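Local coordinates for ABC transporter, substrate binding protein (Agrobacterium tumefaciens, PDB 3C9H) that probably captures a solute in the periplasm and hands it to an ABC importer, and carries a bound magnesium ion, at residues F24-S28 with Q55-I61; A131-E135 with I299-S303; V140-F146 with V223-V229. All blocks are in the same frame, centred on the assembly; numbering follows the deposited sequence.

Contact 1 of 3, residues F24-S28 with Q55-I61; sequences FPALS and QKANPDI
Ser-28 N donates to Pro-59 O over 2.7 Å, tying the loop that leaves strand 20-24 to the type I beta turn Asn-58 to Ile-61, which follows helix 44-57 and leads into strand 62-67. This is an edge of a periplasmic-binding-protein lobe, where 20-24 runs antiparallel to 62-67; Phe-24 and Val-63 still pair through their backbones, and beyond them the chains stay side by side, Ala-26 beside Ile-61 and Leu-27 beside Pro-59, without regular strand pairing. Inside the turn, Ile-61 N bonds back to Asn-58 O.

The buried side chain of Gln-55 bridges the two segments. Its CG stands anti to the carbonyl carbon (chi1 -72°) and the chain runs out extended, which carries NE2 to three carbonyls. The straightest bond goes to Ile-61 O at 3.0 Å, in the carbonyl plane; Phe-24 O is met at 3.2 Å from above its carbonyl plane, and Pro-25 O only weakly. One water donates to both Gln-55 OE1 and Pro-25 O, which helps fix the rotation of the amide. A second accepts from Leu-27 N, 3.0 Å away, and lies close to Asn-58 O and Ile-61 O.

Leu-27 leans over the last helical turn, its CD1 3.6 Å from Lys-56 N, while the methyl of Ala-26 rests against Pro-59 O. At the surface, Ser-28 OG gives a 2.6 Å hydrogen bond to Asp-60 OD1 on that oxygen's anti lone pair.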
ATOM      1  N   PHE A  24     -15.341  15.687  -6.451  1.00 26.31           N
ATOM      2  CA  PHE A  24     -16.079  15.266  -7.648  1.00 26.87           C
ATOM      3  C   PHE A  24     -17.600  15.535  -7.469  1.00 27.96           C
ATOM      4  O   PHE A  24     -18.275  14.843  -6.706  1.00 27.56           O
ATOM      5  CB  PHE A  24     -15.847  13.780  -7.916  1.00 26.31           C
ATOM      6  CG  PHE A  24     -14.412  13.417  -8.182  1.00 25.75           C
ATOM      7  CD1 PHE A  24     -13.985  13.115  -9.459  1.00 26.87           C
ATOM      8  CD2 PHE A  24     -13.502  13.317  -7.141  1.00 24.62           C
ATOM      9  CE1 PHE A  24     -12.688  12.760  -9.692  1.00 27.88           C
ATOM     10  CE2 PHE A  24     -12.208  12.976  -7.374  1.00 25.76           C
ATOM     11  CZ  PHE A  24     -11.795  12.703  -8.640  1.00 25.84           C
ATOM     12  N   PRO A  25     -18.154  16.517  -8.195  1.00 29.29           N
ATOM     13  CA  PRO A  25     -19.598  16.781  -8.067  1.00 29.87           C
ATOM     14  C   PRO A  25     -20.460  15.626  -8.519  1.00 30.38           C
ATOM     15  O   PRO A  25     -20.023  14.838  -9.357  1.00 30.42           O
ATOM     16  CB  PRO A  25     -19.812  17.979  -8.991  1.00 30.27           C
ATOM     17  CG  PRO A  25     -18.483  18.596  -9.122  1.00 31.03           C
ATOM     18  CD  PRO A  25     -17.519  17.453  -9.139  1.00 29.49           C
ATOM     19  N   ALA A  26     -21.665  15.526  -7.959  1.00 31.31           N
ATOM     20  CA  ALA A  26     -22.631  14.510  -8.362  1.00 31.82           C
ATOM     21  C   ALA A  26     -22.814  14.569  -9.894  1.00 32.68           C
ATOM     22  O   ALA A  26     -22.935  15.649 -10.467  1.00 31.33           O
ATOM     23  CB  ALA A  26     -23.963  14.724  -7.639  1.00 32.11           C
ATOM     24  N   LEU A  27     -22.807  13.414 -10.554  1.00 33.57           N
ATOM     25  CA  LEU A  27     -22.999  13.378 -12.008  1.00 34.62           C
ATOM     26  C   LEU A  27     -24.382  13.880 -12.427  1.00 35.97           C
ATOM     27  O   LEU A  27     -24.532  14.500 -13.491  1.00 36.70           O
ATOM     28  CB  LEU A  27     -22.794  11.957 -12.538  1.00 34.81           C
ATOM     29  CG  LEU A  27     -21.404  11.372 -12.392  1.00 34.69           C
ATOM     30  CD1 LEU A  27     -21.338  10.066 -13.180  1.00 34.38           C
ATOM     31  CD2 LEU A  27     -20.343  12.367 -12.866  1.00 35.24           C
ATOM     32  N   SER A  28     -25.379  13.623 -11.587  1.00 36.74           N
ATOM     33  CA  SER A  28     -26.759  14.038 -11.842  1.00 37.93           C
ATOM     34  C   SER A  28     -26.990  15.539 -11.710  1.00 38.82           C
ATOM     35  O   SER A  28     -28.082  16.018 -12.017  1.00 40.01           O
ATOM     36  CB  SER A  28     -27.717  13.343 -10.868  1.00 38.09           C
ATOM     37  OG  SER A  28     -27.656  13.938  -9.574  1.00 37.99           O
ATOM     38  N   GLN A  55     -19.469   6.752  -9.130  1.00 26.33           N
ATOM     39  CA  GLN A  55     -20.366   7.858  -9.453  1.00 27.11           C
ATOM     40  C   GLN A  55     -21.350   7.518 -10.580  1.00 27.43           C
ATOM     41  O   GLN A  55     -22.508   7.879 -10.483  1.00 26.56           O
ATOM     42  CB  GLN A  55     -19.592   9.130  -9.804  1.00 26.54           C
ATOM     43  CG  GLN A  55     -18.932   9.781  -8.599  1.00 26.90           C
ATOM     44  CD  GLN A  55     -18.636  11.214  -8.816  1.00 26.28           C
ATOM     45  OE1 GLN A  55     -17.936  11.575  -9.761  1.00 25.72           O
ATOM     46  NE2 GLN A  55     -19.160  12.060  -7.947  1.00 25.21           N
ATOM     47  N   LYS A  56     -20.894   6.821 -11.614  1.00 28.75           N
ATOM     48  CA  LYS A  56     -21.789   6.304 -12.670  1.00 30.05           C
ATOM     49  C   LYS A  56     -22.864   5.376 -12.101  1.00 31.05           C
ATOM     50  O   LYS A  56     -24.011   5.422 -12.546  1.00 31.58           O
ATOM     51  CB  LYS A  56     -21.004   5.536 -13.727  1.00 30.41           C
ATOM     52  CG  LYS A  56     -20.179   6.394 -14.654  1.00 31.82           C
ATOM     53  CD  LYS A  56     -19.296   5.511 -15.481  1.00 31.57           C
ATOM     54  CE  LYS A  56     -18.328   6.307 -16.290  1.00 34.25           C
ATOM     55  NZ  LYS A  56     -17.398   5.357 -16.973  1.00 33.97           N
ATOM     56  N   ALA A  57     -22.493   4.537 -11.132  1.00 31.09           N
ATOM     57  CA  ALA A  57     -23.458   3.675 -10.428  1.00 31.48           C
ATOM     58  C   ALA A  57     -24.370   4.497  -9.514  1.00 32.03           C
ATOM     59  O   ALA A  57     -25.490   4.098  -9.239  1.00 32.63           O
ATOM     60  CB  ALA A  57     -22.726   2.593  -9.617  1.00 31.33           C
ATOM     61  N   ASN A  58     -23.877   5.639  -9.038  1.00 31.97           N
ATOM     62  CA  ASN A  58     -24.557   6.463  -8.033  1.00 31.46           C
ATOM     63  C   ASN A  58     -24.523   7.936  -8.440  1.00 31.24           C
ATOM     64  O   ASN A  58     -23.783   8.720  -7.875  1.00 30.52           O
ATOM     65  CB  ASN A  58     -23.888   6.270  -6.673  1.00 31.18           C
ATOM     66  CG  ASN A  58     -23.923   4.836  -6.215  1.00 32.04           C
ATOM     67  OD1 ASN A  58     -24.938   4.383  -5.687  1.00 33.50           O
ATOM     68  ND2 ASN A  58     -22.834   4.095  -6.442  1.00 26.82           N
ATOM     69  N   PRO A  59     -25.333   8.313  -9.452  1.00 31.76           N
ATOM     70  CA  PRO A  59     -25.247   9.655 -10.017  1.00 31.22           C
ATOM     71  C   PRO A  59     -25.617  10.824  -9.092  1.00 30.90           C
ATOM     72  O   PRO A  59     -25.319  11.964  -9.434  1.00 30.21           O
ATOM     73  CB  PRO A  59     -26.182   9.595 -11.233  1.00 31.63           C
ATOM     74  CG  PRO A  59     -27.038   8.434 -11.044  1.00 32.12           C
ATOM     75  CD  PRO A  59     -26.341   7.479 -10.129  1.00 31.88           C
ATOM     76  N   ASP A  60     -26.233  10.556  -7.946  1.00 30.47           N
ATOM     77  CA  ASP A  60     -26.599  11.616  -6.994  1.00 30.88           C
ATOM     78  C   ASP A  60     -25.564  11.861  -5.886  1.00 30.29           C
ATOM     79  O   ASP A  60     -25.792  12.691  -5.002  1.00 29.88           O
ATOM     80  CB  ASP A  60     -27.955  11.292  -6.339  1.00 32.16           C
ATOM     81  CG  ASP A  60     -29.136  11.426  -7.302  1.00 34.77           C
ATOM     82  OD1 ASP A  60     -29.051  12.230  -8.261  1.00 38.24           O
ATOM     83  OD2 ASP A  60     -30.167  10.742  -7.076  1.00 39.23           O
ATOM     84  N   ILE A  61     -24.428  11.171  -5.928  1.00 29.11           N
ATOM     85  CA  ILE A  61     -23.436  11.282  -4.851  1.00 28.43           C
ATOM     86  C   ILE A  61     -22.188  12.036  -5.258  1.00 27.63           C
ATOM     87  O   ILE A  61     -21.488  11.610  -6.170  1.00 27.65           O
ATOM     88  CB  ILE A  61     -23.025   9.878  -4.300  1.00 28.47           C
ATOM     89  CG1 ILE A  61     -24.275   9.087  -3.865  1.00 29.07           C
ATOM     90  CG2 ILE A  61     -22.043  10.044  -3.128  1.00 28.34           C
ATOM     91  CD1 ILE A  61     -25.132   9.831  -2.825  1.00 29.90           C
TER
HETATM   92  O   HOH W   1     -18.004  14.223 -10.897  1.00 28.26           O
HETATM   93  O   HOH W   2     -22.283  10.944  -8.894  1.00 26.54           O

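Contact 2 of 3, residues A131-E135 with I299-S303; sequences ALTFE and IPAVS
The CG2 methyl of Ile-299 packs against Thr-133 and Glu-135, which sit next to each other on one side of it. It lies 3.4 Å from Thr-133 CG2, a close approach for two methyls, and 3.6 Å from Glu-135 OE2. The Ile-299 side chain reaches this place with CG2 anti to its own backbone N and CG1 beside that N (chi1 -64°). Thr-133 turns its methyl to the isoleucine and OG1 to Glu-135 OE2, a 2.7 Å hydrogen bond on the anti lone pair of that oxygen. The same carboxylate is held by a salt bridge from OE2 to Arg-263 and a hydrogen bond from OE1 to Ser-237, a network likely to favour its charged form.

The two segments are connections in the core of a type of fold shared by periplasmic binding proteins: 131-135 links strand 129-131 to strand 135-142, and the loop 299-303 lies between helix 287-296 and helix 312-319. Their backbones meet through one hydrogen bond, Phe-134 N to Pro-300 O, 3.0 Å long and bent to 131° at the hydrogen.

The Pro-300 ring lies against Phe-134 O, its CG 3.2 Å from that buried oxygen, which has no hydrogen-bonding partner in the model. Phe-134 CG stands anti to the backbone N (chi1 -164°), which leads the ring off toward Met-315 and Ala-312 of helix 312-319. Val-302 comes from the other segment with CG2 foremost, 3.4 Å from Thr-133 O, while its CG1 approaches Ala-131 O.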
ATOM      1  N   ALA A 131      -9.709  -6.506   3.513  1.00 18.83           N
ATOM      2  CA  ALA A 131      -8.576  -6.428   2.602  1.00 19.28           C
ATOM      3  C   ALA A 131      -9.126  -6.467   1.198  1.00 20.30           C
ATOM      4  O   ALA A 131      -9.880  -7.394   0.849  1.00 21.36           O
ATOM      5  CB  ALA A 131      -7.632  -7.629   2.799  1.00 19.75           C
ATOM      6  N   LEU A 132      -8.744  -5.516   0.365  1.00 20.07           N
ATOM      7  CA  LEU A 132      -9.386  -5.357  -0.964  1.00 20.02           C
ATOM      8  C   LEU A 132      -8.509  -5.537  -2.201  1.00 20.78           C
ATOM      9  O   LEU A 132      -9.037  -5.583  -3.325  1.00 20.72           O
ATOM     10  CB  LEU A 132     -10.085  -3.987  -1.035  1.00 20.64           C
ATOM     11  CG  LEU A 132     -11.142  -3.759   0.052  1.00 20.90           C
ATOM     12  CD1 LEU A 132     -11.560  -2.257   0.107  1.00 21.84           C
ATOM     13  CD2 LEU A 132     -12.349  -4.661  -0.187  1.00 22.88           C
ATOM     14  N   THR A 133      -7.186  -5.592  -2.000  1.00 21.38           N
ATOM     15  CA  THR A 133      -6.211  -5.681  -3.070  1.00 21.30           C
ATOM     16  C   THR A 133      -5.136  -6.682  -2.649  1.00 22.11           C
ATOM     17  O   THR A 133      -5.094  -7.109  -1.497  1.00 22.75           O
ATOM     18  CB  THR A 133      -5.508  -4.323  -3.307  1.00 21.32           C
ATOM     19  OG1 THR A 133      -4.654  -4.014  -2.182  1.00 20.26           O
ATOM     20  CG2 THR A 133      -6.537  -3.188  -3.534  1.00 19.54           C
ATOM     21  N   PHE A 134      -4.241  -7.000  -3.574  1.00 22.60           N
ATOM     22  CA  PHE A 134      -3.136  -7.946  -3.318  1.00 23.18           C
ATOM     23  C   PHE A 134      -1.915  -7.382  -4.081  1.00 23.77           C
ATOM     24  O   PHE A 134      -1.775  -7.602  -5.277  1.00 24.79           O
ATOM     25  CB  PHE A 134      -3.601  -9.326  -3.833  1.00 24.32           C
ATOM     26  CG  PHE A 134      -2.799 -10.503  -3.338  1.00 24.18           C
ATOM     27  CD1 PHE A 134      -2.987 -11.004  -2.052  1.00 27.62           C
ATOM     28  CD2 PHE A 134      -1.897 -11.136  -4.179  1.00 26.27           C
ATOM     29  CE1 PHE A 134      -2.255 -12.120  -1.602  1.00 27.64           C
ATOM     30  CE2 PHE A 134      -1.161 -12.244  -3.744  1.00 26.43           C
ATOM     31  CZ  PHE A 134      -1.342 -12.733  -2.454  1.00 26.18           C
ATOM     32  N   GLU A 135      -1.077  -6.602  -3.389  1.00 22.97           N
ATOM     33  CA  GLU A 135      -0.003  -5.777  -4.025  1.00 22.70           C
ATOM     34  C   GLU A 135       1.400  -6.058  -3.464  1.00 22.47           C
ATOM     35  O   GLU A 135       1.600  -5.968  -2.272  1.00 22.80           O
ATOM     36  CB  GLU A 135      -0.327  -4.283  -3.841  1.00 22.17           C
ATOM     37  CG  GLU A 135      -1.550  -3.830  -4.653  1.00 22.88           C
ATOM     38  CD  GLU A 135      -2.000  -2.436  -4.263  1.00 22.58           C
ATOM     39  OE1 GLU A 135      -1.299  -1.471  -4.637  1.00 22.93           O
ATOM     40  OE2 GLU A 135      -3.016  -2.312  -3.541  1.00 22.77           O
ATOM     41  N   ILE A 299      -3.824  -3.215 -10.085  1.00 30.03           N
ATOM     42  CA  ILE A 299      -3.932  -3.557  -8.684  1.00 29.24           C
ATOM     43  C   ILE A 299      -4.668  -4.911  -8.614  1.00 28.44           C
ATOM     44  O   ILE A 299      -5.861  -4.993  -8.963  1.00 27.51           O
ATOM     45  CB  ILE A 299      -4.700  -2.501  -7.926  1.00 29.35           C
ATOM     46  CG1 ILE A 299      -3.924  -1.172  -7.970  1.00 29.52           C
ATOM     47  CG2 ILE A 299      -4.965  -2.994  -6.493  1.00 29.38           C
ATOM     48  CD1 ILE A 299      -4.648  -0.020  -7.284  1.00 28.41           C
ATOM     49  N   PRO A 300      -3.942  -5.984  -8.275  1.00 27.43           N
ATOM     50  CA  PRO A 300      -4.598  -7.288  -8.283  1.00 27.32           C
ATOM     51  C   PRO A 300      -5.765  -7.436  -7.289  1.00 26.63           C
ATOM     52  O   PRO A 300      -5.694  -6.954  -6.147  1.00 26.35           O
ATOM     53  CB  PRO A 300      -3.444  -8.259  -8.003  1.00 27.26           C
ATOM     54  CG  PRO A 300      -2.198  -7.499  -8.461  1.00 27.15           C
ATOM     55  CD  PRO A 300      -2.492  -6.105  -8.020  1.00 27.45           C
ATOM     56  N   ALA A 301      -6.825  -8.066  -7.775  1.00 26.22           N
ATOM     57  CA  ALA A 301      -8.108  -8.183  -7.083  1.00 26.32           C
ATOM     58  C   ALA A 301      -8.111  -9.342  -6.073  1.00 26.13           C
ATOM     59  O   ALA A 301      -7.399 -10.343  -6.242  1.00 25.99           O
ATOM     60  CB  ALA A 301      -9.246  -8.381  -8.117  1.00 24.60           C
ATOM     61  N   VAL A 302      -8.921  -9.177  -5.038  1.00 25.99           N
ATOM     62  CA  VAL A 302      -9.185 -10.197  -4.019  1.00 26.66           C
ATOM     63  C   VAL A 302     -10.567 -10.888  -4.218  1.00 26.28           C
ATOM     64  O   VAL A 302     -10.781 -11.984  -3.704  1.00 26.46           O
ATOM     65  CB  VAL A 302      -9.076  -9.559  -2.603  1.00 26.13           C
ATOM     66  CG1 VAL A 302      -9.597 -10.480  -1.508  1.00 26.96           C
ATOM     67  CG2 VAL A 302      -7.635  -9.171  -2.317  1.00 27.63           C
ATOM     68  N   SER A 303     -11.487 -10.279  -4.970  1.00 27.46           N
ATOM     69  CA  SER A 303     -12.853 -10.810  -5.074  1.00 28.35           C
ATOM     70  C   SER A 303     -12.853 -12.206  -5.680  1.00 29.35           C
ATOM     71  O   SER A 303     -12.222 -12.413  -6.709  1.00 28.22           O
ATOM     72  CB  SER A 303     -13.754  -9.940  -5.946  1.00 28.80           C
ATOM     73  OG  SER A 303     -14.926 -10.685  -6.306  1.00 29.35           O
TER

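Contact 3 of 3, residues V140-F146 with V223-V229; sequences VYHKPSF and VSDGRFV
The imidazole of His-142 is sandwiched between Gly-226 and Pro-144. Gly-226 CA sits over the ring centre in a CH-pi contact, 3.3 Å from the centroid and 4° off the normal; Pro-144 CD lies over the centre of the opposite face, 3.6 Å from the plane. Near the ring plane, Ser-224 O approaches an edge. With CG anti to the backbone N (chi1 -179°), the ring reaches across to the end of helix 216-224, where ND1 makes a weak bond to Val-223 O at 3.1 Å. Gly-226, at positive phi, brings its bare CA close to the ring. The Phe-146 ring presents an edge to Val-229 O, with CE2 3.4 Å away.

That carbonyl also receives His-142 N at 3.0 Å from above its plane, and Tyr-141 CA makes a CA-H...O contact with it. Val-229 CG1 touches Ser-145 OG, while Val-223 sets CG1 against the Tyr-141 backbone and CG2 against Val-140 CG2, 4.1 Å apart.

Asp-225 OD1 accepts from Arg-227 N, and the Arg-227 guanidinium forms a salt bridge to the same carboxylate, its NE meeting OD1 in plane on the syn side. The backbone bond closes an Asx turn just beyond helix 216-224, within the connection to strand 230-235; that strand runs antiparallel to 135-142, joining the contact to a sheet of the binding-protein fold.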
ATOM      1  N   VAL A 140      12.722  -1.802  -8.088  1.00 21.59           N
ATOM      2  CA  VAL A 140      12.641  -1.065  -9.308  1.00 21.93           C
ATOM      3  C   VAL A 140      14.061  -0.653  -9.692  1.00 21.86           C
ATOM      4  O   VAL A 140      14.954  -0.545  -8.836  1.00 21.13           O
ATOM      5  CB  VAL A 140      11.672   0.147  -9.209  1.00 22.27           C
ATOM      6  CG1 VAL A 140      10.247  -0.338  -8.969  1.00 21.75           C
ATOM      7  CG2 VAL A 140      12.108   1.123  -8.107  1.00 21.33           C
ATOM      8  N   TYR A 141      14.281  -0.482 -10.988  1.00 22.06           N
ATOM      9  CA  TYR A 141      15.602  -0.071 -11.472  1.00 23.34           C
ATOM     10  C   TYR A 141      15.476   0.831 -12.681  1.00 23.64           C
ATOM     11  O   TYR A 141      14.454   0.806 -13.376  1.00 23.72           O
ATOM     12  CB  TYR A 141      16.490  -1.288 -11.794  1.00 23.86           C
ATOM     13  CG  TYR A 141      16.024  -2.179 -12.929  1.00 25.43           C
ATOM     14  CD1 TYR A 141      16.628  -2.119 -14.189  1.00 26.58           C
ATOM     15  CD2 TYR A 141      14.987  -3.085 -12.746  1.00 25.89           C
ATOM     16  CE1 TYR A 141      16.188  -2.942 -15.232  1.00 26.55           C
ATOM     17  CE2 TYR A 141      14.568  -3.907 -13.758  1.00 25.20           C
ATOM     18  CZ  TYR A 141      15.161  -3.820 -15.004  1.00 26.10           C
ATOM     19  OH  TYR A 141      14.722  -4.645 -15.999  1.00 27.65           O
ATOM     20  N   HIS A 142      16.525   1.613 -12.905  1.00 24.39           N
ATOM     21  CA  HIS A 142      16.675   2.451 -14.083  1.00 25.57           C
ATOM     22  C   HIS A 142      17.339   1.613 -15.197  1.00 25.89           C
ATOM     23  O   HIS A 142      18.528   1.345 -15.155  1.00 24.27           O
ATOM     24  CB  HIS A 142      17.518   3.665 -13.710  1.00 25.35           C
ATOM     25  CG  HIS A 142      17.741   4.628 -14.833  1.00 25.84           C
ATOM     26  ND1 HIS A 142      16.716   5.317 -15.446  1.00 26.98           N
ATOM     27  CD2 HIS A 142      18.878   5.047 -15.426  1.00 25.29           C
ATOM     28  CE1 HIS A 142      17.212   6.106 -16.377  1.00 27.26           C
ATOM     29  NE2 HIS A 142      18.522   5.964 -16.383  1.00 28.51           N
ATOM     30  N   LYS A 143      16.536   1.193 -16.167  1.00 27.38           N
ATOM     31  CA  LYS A 143      16.982   0.289 -17.240  1.00 28.62           C
ATOM     32  C   LYS A 143      18.269   0.746 -17.939  1.00 28.53           C
ATOM     33  O   LYS A 143      19.175  -0.041 -18.093  1.00 28.59           O
ATOM     34  CB  LYS A 143      15.869   0.064 -18.278  1.00 29.29           C
ATOM     35  CG  LYS A 143      14.633  -0.620 -17.742  1.00 30.57           C
ATOM     36  CD  LYS A 143      13.709  -1.015 -18.875  1.00 30.55           C
ATOM     37  CE  LYS A 143      12.496  -1.745 -18.349  1.00 31.89           C
ATOM     38  NZ  LYS A 143      11.819  -2.595 -19.379  1.00 33.52           N
ATOM     39  N   PRO A 144      18.355   2.023 -18.342  1.00 28.96           N
ATOM     40  CA  PRO A 144      19.618   2.508 -18.935  1.00 29.31           C
ATOM     41  C   PRO A 144      20.860   2.353 -18.066  1.00 29.25           C
ATOM     42  O   PRO A 144      21.975   2.382 -18.597  1.00 29.21           O
ATOM     43  CB  PRO A 144      19.347   3.998 -19.180  1.00 29.50           C
ATOM     44  CG  PRO A 144      17.863   4.064 -19.362  1.00 30.02           C
ATOM     45  CD  PRO A 144      17.323   3.068 -18.361  1.00 29.09           C
ATOM     46  N   SER A 145      20.686   2.195 -16.758  1.00 28.65           N
ATOM     47  CA  SER A 145      21.823   2.026 -15.840  1.00 29.02           C
ATOM     48  C   SER A 145      22.276   0.574 -15.716  1.00 28.61           C
ATOM     49  O   SER A 145      23.302   0.321 -15.118  1.00 28.78           O
ATOM     50  CB  SER A 145      21.499   2.559 -14.431  1.00 28.95           C
ATOM     51  OG  SER A 145      21.348   3.954 -14.442  1.00 29.12           O
ATOM     52  N   PHE A 146      21.500  -0.363 -16.246  1.00 28.48           N
ATOM     53  CA  PHE A 146      21.790  -1.790 -16.118  1.00 29.15           C
ATOM     54  C   PHE A 146      21.991  -2.399 -17.488  1.00 31.21           C
ATOM     55  O   PHE A 146      21.304  -3.332 -17.893  1.00 32.56           O
ATOM     56  CB  PHE A 146      20.697  -2.501 -15.356  1.00 27.73           C
ATOM     57  CG  PHE A 146      20.759  -2.223 -13.892  1.00 26.97           C
ATOM     58  CD1 PHE A 146      21.480  -3.062 -13.042  1.00 25.95           C
ATOM     59  CD2 PHE A 146      20.188  -1.080 -13.375  1.00 26.50           C
ATOM     60  CE1 PHE A 146      21.574  -2.790 -11.689  1.00 26.98           C
ATOM     61  CE2 PHE A 146      20.288  -0.801 -12.010  1.00 25.54           C
ATOM     62  CZ  PHE A 146      20.990  -1.658 -11.179  1.00 25.93           C
ATOM     63  N   VAL A 223      13.878   7.279 -10.014  1.00 27.15           N
ATOM     64  CA  VAL A 223      14.358   6.102 -10.753  1.00 27.68           C
ATOM     65  C   VAL A 223      14.078   6.287 -12.243  1.00 28.27           C
ATOM     66  O   VAL A 223      14.925   5.959 -13.060  1.00 28.11           O
ATOM     67  CB  VAL A 223      13.741   4.766 -10.216  1.00 27.24           C
ATOM     68  CG1 VAL A 223      14.106   3.552 -11.115  1.00 26.60           C
ATOM     69  CG2 VAL A 223      14.228   4.521  -8.758  1.00 25.43           C
ATOM     70  N   SER A 224      12.933   6.876 -12.576  1.00 28.98           N
ATOM     71  CA  SER A 224      12.475   7.013 -13.964  1.00 30.25           C
ATOM     72  C   SER A 224      13.460   7.776 -14.822  1.00 31.03           C
ATOM     73  O   SER A 224      13.715   7.397 -15.963  1.00 31.35           O
ATOM     74  CB  SER A 224      11.120   7.737 -14.031  1.00 30.56           C
ATOM     75  OG  SER A 224      10.475   7.491 -15.260  1.00 33.53           O
ATOM     76  N   ASP A 225      14.008   8.851 -14.265  1.00 31.74           N
ATOM     77  CA  ASP A 225      14.924   9.694 -15.001  1.00 31.88           C
ATOM     78  C   ASP A 225      16.372   9.501 -14.565  1.00 32.26           C
ATOM     79  O   ASP A 225      17.216  10.338 -14.820  1.00 32.59           O
ATOM     80  CB  ASP A 225      14.514  11.162 -14.892  1.00 32.86           C
ATOM     81  CG  ASP A 225      14.632  11.699 -13.497  1.00 33.68           C
ATOM     82  OD1 ASP A 225      15.265  11.054 -12.642  1.00 34.60           O
ATOM     83  OD2 ASP A 225      14.092  12.790 -13.265  1.00 38.73           O
ATOM     84  N   GLY A 226      16.648   8.408 -13.874  1.00 31.73           N
ATOM     85  CA  GLY A 226      18.019   8.008 -13.632  1.00 30.84           C
ATOM     86  C   GLY A 226      18.733   8.710 -12.517  1.00 30.51           C
ATOM     87  O   GLY A 226      19.890   8.412 -12.301  1.00 29.66           O
ATOM     88  N   ARG A 227      18.071   9.611 -11.776  1.00 29.47           N
ATOM     89  CA  ARG A 227      18.694  10.163 -10.560  1.00 29.63           C
ATOM     90  C   ARG A 227      19.076   9.045  -9.588  1.00 29.13           C
ATOM     91  O   ARG A 227      20.131   9.104  -8.937  1.00 29.49           O
ATOM     92  CB  ARG A 227      17.779  11.170  -9.856  1.00 29.72           C
ATOM     93  CG  ARG A 227      17.765  12.562 -10.504  1.00 31.20           C
ATOM     94  CD  ARG A 227      16.732  13.473  -9.858  1.00 30.84           C
ATOM     95  NE  ARG A 227      15.404  13.190 -10.386  1.00 32.61           N
ATOM     96  CZ  ARG A 227      14.282  13.791  -9.993  1.00 34.15           C
ATOM     97  NH1 ARG A 227      14.300  14.697  -9.035  1.00 35.24           N
ATOM     98  NH2 ARG A 227      13.129  13.469 -10.568  1.00 34.42           N
ATOM     99  N   PHE A 228      18.209   8.023  -9.527  1.00 28.07           N
ATOM    100  CA  PHE A 228      18.424   6.820  -8.748  1.00 27.13           C
ATOM    101  C   PHE A 228      18.504   5.639  -9.677  1.00 26.19           C
ATOM    102  O   PHE A 228      17.812   5.596 -10.675  1.00 26.44           O
ATOM    103  CB  PHE A 228      17.235   6.579  -7.805  1.00 26.92           C
ATOM    104  CG  PHE A 228      17.087   7.612  -6.707  1.00 26.88           C
ATOM    105  CD1 PHE A 228      18.154   8.367  -6.260  1.00 27.17           C
ATOM    106  CD2 PHE A 228      15.861   7.760  -6.066  1.00 28.82           C
ATOM    107  CE1 PHE A 228      17.997   9.296  -5.234  1.00 27.83           C
ATOM    108  CE2 PHE A 228      15.699   8.687  -5.038  1.00 27.65           C
ATOM    109  CZ  PHE A 228      16.772   9.453  -4.629  1.00 27.42           C
ATOM    110  N   VAL A 229      19.327   4.660  -9.331  1.00 25.89           N
ATOM    111  CA  VAL A 229      19.452   3.455 -10.158  1.00 25.02           C
ATOM    112  C   VAL A 229      18.581   2.293  -9.646  1.00 24.44           C
ATOM    113  O   VAL A 229      18.206   1.417 -10.410  1.00 24.27           O
ATOM    114  CB  VAL A 229      20.913   3.027 -10.244  1.00 25.59           C
ATOM    115  CG1 VAL A 229      21.743   4.175 -10.861  1.00 24.78           C
ATOM    116  CG2 VAL A 229      21.459   2.588  -8.873  1.00 23.18           C
TER

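Along the chain, contact 1 closes before contact 2 opens, and both segments of contact 3 fall between the two halves of contact 2. Contact 1 is peripheral, its centre about 27 Å from that of the chain, whereas contact 2 is buried near the middle; their centres are about 25 Å apart. The centre of contact 3 is about 28 Å from that of contact 2 and about 41 Å from that of contact 1, and none touches another. Strand 135-142 connects contacts 2 and 3, beginning at Glu-135 and ending at His-142. The magnesium ion, held by Ser-41 and Asp-43, lies about 9 Å from the Glu-135 side chain, so contact 2 is near the metal site while contact 3 is remote from it.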